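Local coordinates for cell wall surface anchor family protein (Streptococcus agalactiae, PDB 3PHS), which serves as the minor pilin GBS52 of the bacterium's cell-wall-anchored pilus and mediates adhesion to lung epithelial cells through an IgG-like domain, at residues A[83-86]-A[87-91]; A[225-228]-A[229-232]; A[217-220]-A[221-224]. All coordinates share one frame; numbering follows the deposited sequence.

Contact 1: A[83-86]-A[87-91]; sequences TTNQ and QGKAT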
loop_
_atom_site.group_PDB
_atom_site.type_symbol
_atom_site.label_atom_id
_atom_site.label_comp_id
_atom_site.label_asym_id
_atom_site.label_seq_id
_atom_site.Cartn_x
_atom_site.Cartn_y
_atom_site.Cartn_z
ATOM N N THR A 83 -18.242 3.947 7.998
ATOM C CA THR A 83 -17.959 3.705 6.586
ATOM C C THR A 83 -18.418 4.891 5.750
ATOM O O THR A 83 -19.554 5.355 5.894
ATOM C CB THR A 83 -18.699 2.440 6.133
ATOM O OG1 THR A 83 -18.248 1.330 6.920
ATOM C CG2 THR A 83 -18.460 2.168 4.668
ATOM N N THR A 84 -17.565 5.372 4.852
ATOM C CA THR A 84 -17.973 6.480 3.969
ATOM C C THR A 84 -19.228 6.162 3.157
ATOM O O THR A 84 -19.402 5.054 2.647
ATOM C CB THR A 84 -16.848 6.931 3.022
ATOM O OG1 THR A 84 -16.475 5.820 2.189
ATOM C CG2 THR A 84 -15.634 7.434 3.834
ATOM N N ASN A 85 -20.109 7.153 3.069
ATOM C CA ASN A 85 -21.379 7.020 2.385
ATOM C C ASN A 85 -21.320 7.525 0.936
ATOM O O ASN A 85 -20.225 7.718 0.379
ATOM C CB ASN A 85 -22.509 7.686 3.212
ATOM C CG ASN A 85 -22.331 9.204 3.374
ATOM O OD1 ASN A 85 -22.880 9.802 4.310
ATOM N ND2 ASN A 85 -21.576 9.823 2.485
ATOM N N GLN A 86 -22.489 7.736 0.324
ATOM C CA GLN A 86 -22.568 8.179 -1.076
ATOM C C GLN A 86 -21.941 9.564 -1.363
ATOM O O GLN A 86 -21.612 9.891 -2.511
ATOM C CB GLN A 86 -24.021 8.105 -1.576
ATOM C CG GLN A 86 -24.587 6.681 -1.540
ATOM C CD GLN A 86 -25.738 6.464 -2.524
ATOM O OE1 GLN A 86 -25.714 5.517 -3.303
ATOM N NE2 GLN A 86 -26.747 7.337 -2.480
ATOM N N GLN A 87 -21.768 10.374 -0.320
ATOM C CA GLN A 87 -21.051 11.645 -0.440
ATOM C C GLN A 87 -19.589 11.548 0.041
ATOM O O GLN A 87 -18.916 12.562 0.230
ATOM C CB GLN A 87 -21.780 12.743 0.340
ATOM C CG GLN A 87 -23.094 13.219 -0.300
ATOM C CD GLN A 87 -24.154 12.156 -0.344
ATOM O OE1 GLN A 87 -24.553 11.600 0.686
ATOM N NE2 GLN A 87 -24.634 11.863 -1.549
ATOM N N GLY A 88 -19.097 10.325 0.217
ATOM C CA GLY A 88 -17.724 10.113 0.663
ATOM C C GLY A 88 -17.511 10.429 2.139
ATOM O O GLY A 88 -16.372 10.519 2.602
ATOM N N LYS A 89 -18.608 10.559 2.878
ATOM C CA LYS A 89 -18.580 10.954 4.299
ATOM C C LYS A 89 -18.719 9.792 5.256
ATOM O O LYS A 89 -19.682 9.033 5.164
ATOM C CB LYS A 89 -19.695 11.966 4.581
ATOM C CG LYS A 89 -19.443 13.287 3.871
ATOM C CD LYS A 89 -20.537 14.323 4.140
ATOM C CE LYS A 89 -20.153 15.662 3.516
ATOM N NZ LYS A 89 -21.154 16.708 3.881
ATOM N N ALA A 90 -17.738 9.654 6.152
ATOM C CA ALA A 90 -17.795 8.712 7.272
ATOM C C ALA A 90 -18.124 9.552 8.499
ATOM O O ALA A 90 -17.321 10.392 8.915
ATOM C CB ALA A 90 -16.450 7.983 7.441
ATOM N N THR A 91 -19.332 9.362 9.032
ATOM C CA THR A 91 -19.861 10.256 10.074
ATOM C C THR A 91 -19.706 9.659 11.463
ATOM O O THR A 91 -19.965 8.464 11.678
ATOM C CB THR A 91 -21.352 10.612 9.819
ATOM O OG1 THR A 91 -22.141 9.421 9.783
ATOM C CG2 THR A 91 -21.530 11.369 8.493
HETATM O O HOH W 1 -20.935 7.446 7.471
HETATM O O HOH W 2 -25.191 9.180 1.540
#
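Asn-85 and Gln-87 bury the most surface where residues 83-86 double back on 87-91. Asn-85 opens a type I beta turn that runs to Gly-88, and its backbone serves both sides of the reversal. Its carbonyl O takes the N-H of Gly-88 at 2.8 Å, while its own N gives a hydrogen to Lys-89 O, also at 2.8 Å. In the Asn-85 side chain CG lies between the backbone N and the carbonyl carbon (chi1 64°), which brings the end of the side chain over the backbone of 87-89, beside the start of the Lys-89 side chain and pointing the same way. Gln-87 folds at chi2 (65°), which lays its terminal amide back against the Gln-86 peptide, NE2 3.5 Å from Gln-86 C. A water binds Gln-87 OE1 at 2.6 Å and weakly receives the N-H of Gln-86. Behind the turn, Thr-84 presents its methyl CG2 to Ala-90 CB at 3.7 Å, and its CA-H approaches Lys-89 O. The Thr-84 hydroxyl is engaged by Ile-42 O and Val-45 N. A second water gives hydrogens to Thr-83 O and Lys-89 O and accepts one from Thr-91 N, bridging the two arms where they diverge. Gly-88 takes the positive phi (74°) of the bulge position, and it and Ala-90 bond through their backbones to His-19 and Ile-17 of strand 13-21. This is a type I turn followed by a G1 beta bulge, here passing the chain from strand 76-83 to strand 89-95 in another sheet.

Contact 2: A[225-228]-A[229-232]; sequences TIEK and SKTV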
loop_
_atom_site.group_PDB
_atom_site.type_symbol
_atom_site.label_atom_id
_atom_site.label_comp_id
_atom_site.label_asym_id
_atom_site.label_seq_id
_atom_site.Cartn_x
_atom_site.Cartn_y
_atom_site.Cartn_z
ATOM N N THR A 225 10.009 1.032 -6.838
ATOM C CA THR A 225 9.177 2.205 -6.586
ATOM C C THR A 225 8.324 2.533 -7.820
ATOM O O THR A 225 8.865 2.842 -8.910
ATOM C CB THR A 225 10.024 3.424 -6.142
ATOM O OG1 THR A 225 10.628 3.160 -4.867
ATOM C CG2 THR A 225 9.143 4.675 -6.033
ATOM N N ILE A 226 7.002 2.447 -7.648
ATOM C CA ILE A 226 6.053 2.836 -8.699
ATOM C C ILE A 226 5.933 4.357 -8.673
ATOM O O ILE A 226 5.717 4.952 -7.604
ATOM C CB ILE A 226 4.644 2.186 -8.489
ATOM C CG1 ILE A 226 4.707 0.635 -8.533
ATOM C CG2 ILE A 226 3.578 2.778 -9.468
ATOM C CD1 ILE A 226 5.102 0.039 -9.883
ATOM N N GLU A 227 6.081 4.976 -9.845
ATOM C CA GLU A 227 5.837 6.401 -10.007
ATOM C C GLU A 227 4.562 6.605 -10.802
ATOM O O GLU A 227 4.304 5.889 -11.769
ATOM C CB GLU A 227 6.998 7.074 -10.727
ATOM C CG GLU A 227 8.246 7.216 -9.871
ATOM C CD GLU A 227 9.427 7.677 -10.692
ATOM O OE1 GLU A 227 9.372 8.792 -11.251
ATOM O OE2 GLU A 227 10.407 6.918 -10.785
ATOM N N LYS A 228 3.758 7.582 -10.394
ATOM C CA LYS A 228 2.483 7.789 -11.059
ATOM C C LYS A 228 2.673 8.187 -12.522
ATOM O O LYS A 228 3.564 8.965 -12.837
ATOM C CB LYS A 228 1.643 8.843 -10.330
ATOM C CG LYS A 228 2.154 10.277 -10.395
ATOM C CD LYS A 228 1.148 11.149 -9.616
ATOM C CE LYS A 228 1.672 12.519 -9.246
ATOM N NZ LYS A 228 0.864 12.992 -8.065
ATOM N N SER A 229 1.831 7.636 -13.394
ATOM C CA SER A 229 1.807 7.973 -14.834
ATOM C C SER A 229 3.078 7.580 -15.576
ATOM O O SER A 229 3.329 8.053 -16.698
ATOM C CB SER A 229 1.504 9.467 -15.055
ATOM O OG SER A 229 0.353 9.857 -14.307
ATOM N N LYS A 230 3.874 6.723 -14.937
ATOM C CA LYS A 230 5.134 6.252 -15.506
ATOM C C LYS A 230 5.237 4.742 -15.370
ATOM O O LYS A 230 4.520 4.135 -14.582
ATOM C CB LYS A 230 6.316 6.896 -14.806
ATOM C CG LYS A 230 6.453 8.405 -15.018
ATOM C CD LYS A 230 7.676 8.941 -14.281
ATOM C CE LYS A 230 8.951 8.110 -14.540
ATOM N NZ LYS A 230 10.186 8.787 -13.991
ATOM N N THR A 231 6.109 4.142 -16.173
ATOM C CA THR A 231 6.431 2.726 -16.042
ATOM C C THR A 231 7.822 2.644 -15.459
ATOM O O THR A 231 8.736 3.322 -15.942
ATOM C CB THR A 231 6.432 1.977 -17.410
ATOM O OG1 THR A 231 5.160 2.120 -18.037
ATOM C CG2 THR A 231 6.690 0.494 -17.205
ATOM N N VAL A 232 7.989 1.831 -14.419
ATOM C CA VAL A 232 9.323 1.559 -13.891
ATOM C C VAL A 232 9.801 0.242 -14.504
ATOM O O VAL A 232 9.126 -0.765 -14.392
ATOM C CB VAL A 232 9.374 1.550 -12.324
ATOM C CG1 VAL A 232 8.415 0.537 -11.734
ATOM C CG2 VAL A 232 10.810 1.306 -11.821
HETATM O O HOH W 3 5.941 3.414 -12.257
#
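Glu-227 and Lys-230 lie side by side and point the same way, closing a salt bridge in which Lys-230 NZ sits 2.9 Å from Glu-227 OE1. The ammonium meets that oxygen from above the carboxylate plane, 41° out of it. Lys-230 reaches it through a bend at chi3 (48°), which swings CE and NZ back toward the acid, CE coming within 3.4 Å of OE1. The same two residues also mark the ends of the turn. Lys-230 N donates to Glu-227 O, but at 3.3 Å this bond is weak. Beyond it a water takes the place of a direct backbone bond: it accepts from Glu-227 N at 2.9 Å and lies 2.8 Å from Lys-230 O, to which it can donate. The connection is a type II beta turn with Lys-228 and Ser-229 at its corners, Ser-229 taking the positive phi of 65° that the second corner of this turn calls for. It joins strand 221-226 to strand 231-240, which belong to different sheets of the prealbumin-like domain. At its base Val-232 points CG1 at Ile-226 CD1, 3.8 Å away, the two side chains crossing at about a right angle, and both also rest on Leu-138. Through their backbones Ser-229 bonds with Thr-135, Lys-230 with Glu-137, and Val-232 with Glu-137 and Asp-139, tying this arm to strand 135-146. Three further polar side chains have partners outside the turn: Lys-228 NZ forms a salt bridge with Asp-24, Thr-225 OG1 is hydrogen-bonded to Asp-203 OD1, and Thr-231 OG1 to Glu-137 OE2.

Contact 3: A[217-220]-A[221-224]; sequences IGQA and ETAV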
loop_
_atom_site.group_PDB
_atom_site.type_symbol
_atom_site.label_atom_id
_atom_site.label_comp_id
_atom_site.label_asym_id
_atom_site.label_seq_id
_atom_site.Cartn_x
_atom_site.Cartn_y
_atom_site.Cartn_z
ATOM N N ILE A 217 17.732 -18.732 -7.639
ATOM C CA ILE A 217 17.224 -17.435 -7.192
ATOM C C ILE A 217 18.391 -16.672 -6.533
ATOM O O ILE A 217 18.944 -17.103 -5.510
ATOM C CB ILE A 217 16.000 -17.588 -6.242
ATOM C CG1 ILE A 217 14.828 -18.250 -6.984
ATOM C CG2 ILE A 217 15.600 -16.224 -5.648
ATOM C CD1 ILE A 217 13.650 -18.610 -6.102
ATOM N N GLY A 218 18.786 -15.560 -7.149
ATOM C CA GLY A 218 19.914 -14.748 -6.672
ATOM C C GLY A 218 19.479 -13.664 -5.699
ATOM O O GLY A 218 19.994 -13.567 -4.585
ATOM N N GLN A 219 18.543 -12.828 -6.133
ATOM C CA GLN A 219 17.953 -11.836 -5.234
ATOM C C GLN A 219 16.509 -12.222 -4.943
ATOM O O GLN A 219 15.627 -12.050 -5.795
ATOM C CB GLN A 219 18.086 -10.395 -5.793
ATOM C CG GLN A 219 17.671 -10.189 -7.264
ATOM C CD GLN A 219 18.107 -8.821 -7.814
ATOM O OE1 GLN A 219 19.277 -8.631 -8.166
ATOM N NE2 GLN A 219 17.167 -7.878 -7.907
ATOM N N ALA A 220 16.280 -12.773 -3.750
ATOM C CA ALA A 220 14.944 -13.197 -3.327
ATOM C C ALA A 220 13.934 -12.051 -3.403
ATOM O O ALA A 220 12.857 -12.199 -3.982
ATOM C CB ALA A 220 14.987 -13.776 -1.913
ATOM N N GLU A 221 14.305 -10.910 -2.832
ATOM C CA GLU A 221 13.409 -9.747 -2.768
ATOM C C GLU A 221 14.059 -8.552 -3.415
ATOM O O GLU A 221 15.232 -8.247 -3.134
ATOM C CB GLU A 221 13.026 -9.421 -1.322
ATOM C CG GLU A 221 12.181 -10.513 -0.692
ATOM C CD GLU A 221 11.759 -10.226 0.727
ATOM O OE1 GLU A 221 11.887 -9.074 1.204
ATOM O OE2 GLU A 221 11.265 -11.178 1.359
ATOM N N THR A 222 13.292 -7.875 -4.276
ATOM C CA THR A 222 13.769 -6.719 -5.044
ATOM C C THR A 222 12.832 -5.534 -4.813
ATOM O O THR A 222 11.627 -5.633 -5.070
ATOM C CB THR A 222 13.817 -7.032 -6.565
ATOM O OG1 THR A 222 14.664 -8.174 -6.796
ATOM C CG2 THR A 222 14.314 -5.832 -7.368
ATOM N N ALA A 223 13.396 -4.426 -4.338
ATOM C CA ALA A 223 12.622 -3.208 -4.094
ATOM C C ALA A 223 12.254 -2.541 -5.405
ATOM O O ALA A 223 13.074 -2.446 -6.329
ATOM C CB ALA A 223 13.400 -2.240 -3.211
ATOM N N VAL A 224 11.006 -2.099 -5.516
ATOM C CA VAL A 224 10.606 -1.306 -6.679
ATOM C C VAL A 224 9.765 -0.117 -6.224
ATOM O O VAL A 224 8.916 -0.247 -5.334
ATOM C CB VAL A 224 9.860 -2.115 -7.806
ATOM C CG1 VAL A 224 10.433 -3.530 -7.998
ATOM C CG2 VAL A 224 8.381 -2.204 -7.544
HETATM O O HOH W 4 13.113 -10.356 -6.626
#
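This is a local, polar contact at the surface, a side-chain bridge from the loop that follows strand 215-216 to the beginning of strand 221-226. Its centre is the pair Gln-219 and Thr-222, three residues apart. Gln-219 NE2 donates to Thr-222 OG1 at 2.8 Å with a nearly straight N-H...O angle of 167°, and the hydroxyl oxygen lies almost in the amide plane, 8° out of it. In Gln-219 CG sits between the backbone N and carbonyl carbon (chi1 48°), and the extended chain beyond it carries the amide to Thr-222; the two side chains cross obliquely. A water forms a probable second link between the same residues. It sits 2.7 Å from Thr-222 OG1 and lies 3.1 Å from Gln-219 O, to which it can donate, so the threonine oxygen is met by both amide and water, and the glutamine may be tied at its backbone as well as at its side chain. Between them, Ala-220 and Glu-221 carry the chain round the bend. Ala-220 and Thr-222 pair through their backbones with Glu-208 and Leu-206 of strand 202-210, while Gln-219 and Thr-222 both touch Ile-236 of strand 231-240. The bridge thus marks the entry of a loop into an outermost strand of an antiparallel four-stranded sheet in the prealbumin-like beta domain.

In the fold
The three contacts occur in series along an elongated chain. Contact 1 is the turn between strands 76-83 and 89-95, remote from the other two: its centre is about 30 Å from that of contact 2 and about 40 Å from that of contact 3, with contact 3 across the chain's centre. Contacts 2 and 3 share strand 221-226 in the prealbumin-like domain; residues 217-224 lead into the strand and 225-232 lead out of it, their centres about 19 Å apart. Contacts 1 and 2 both pass the chain between sheets, and about 20 Å separates their nearest atoms.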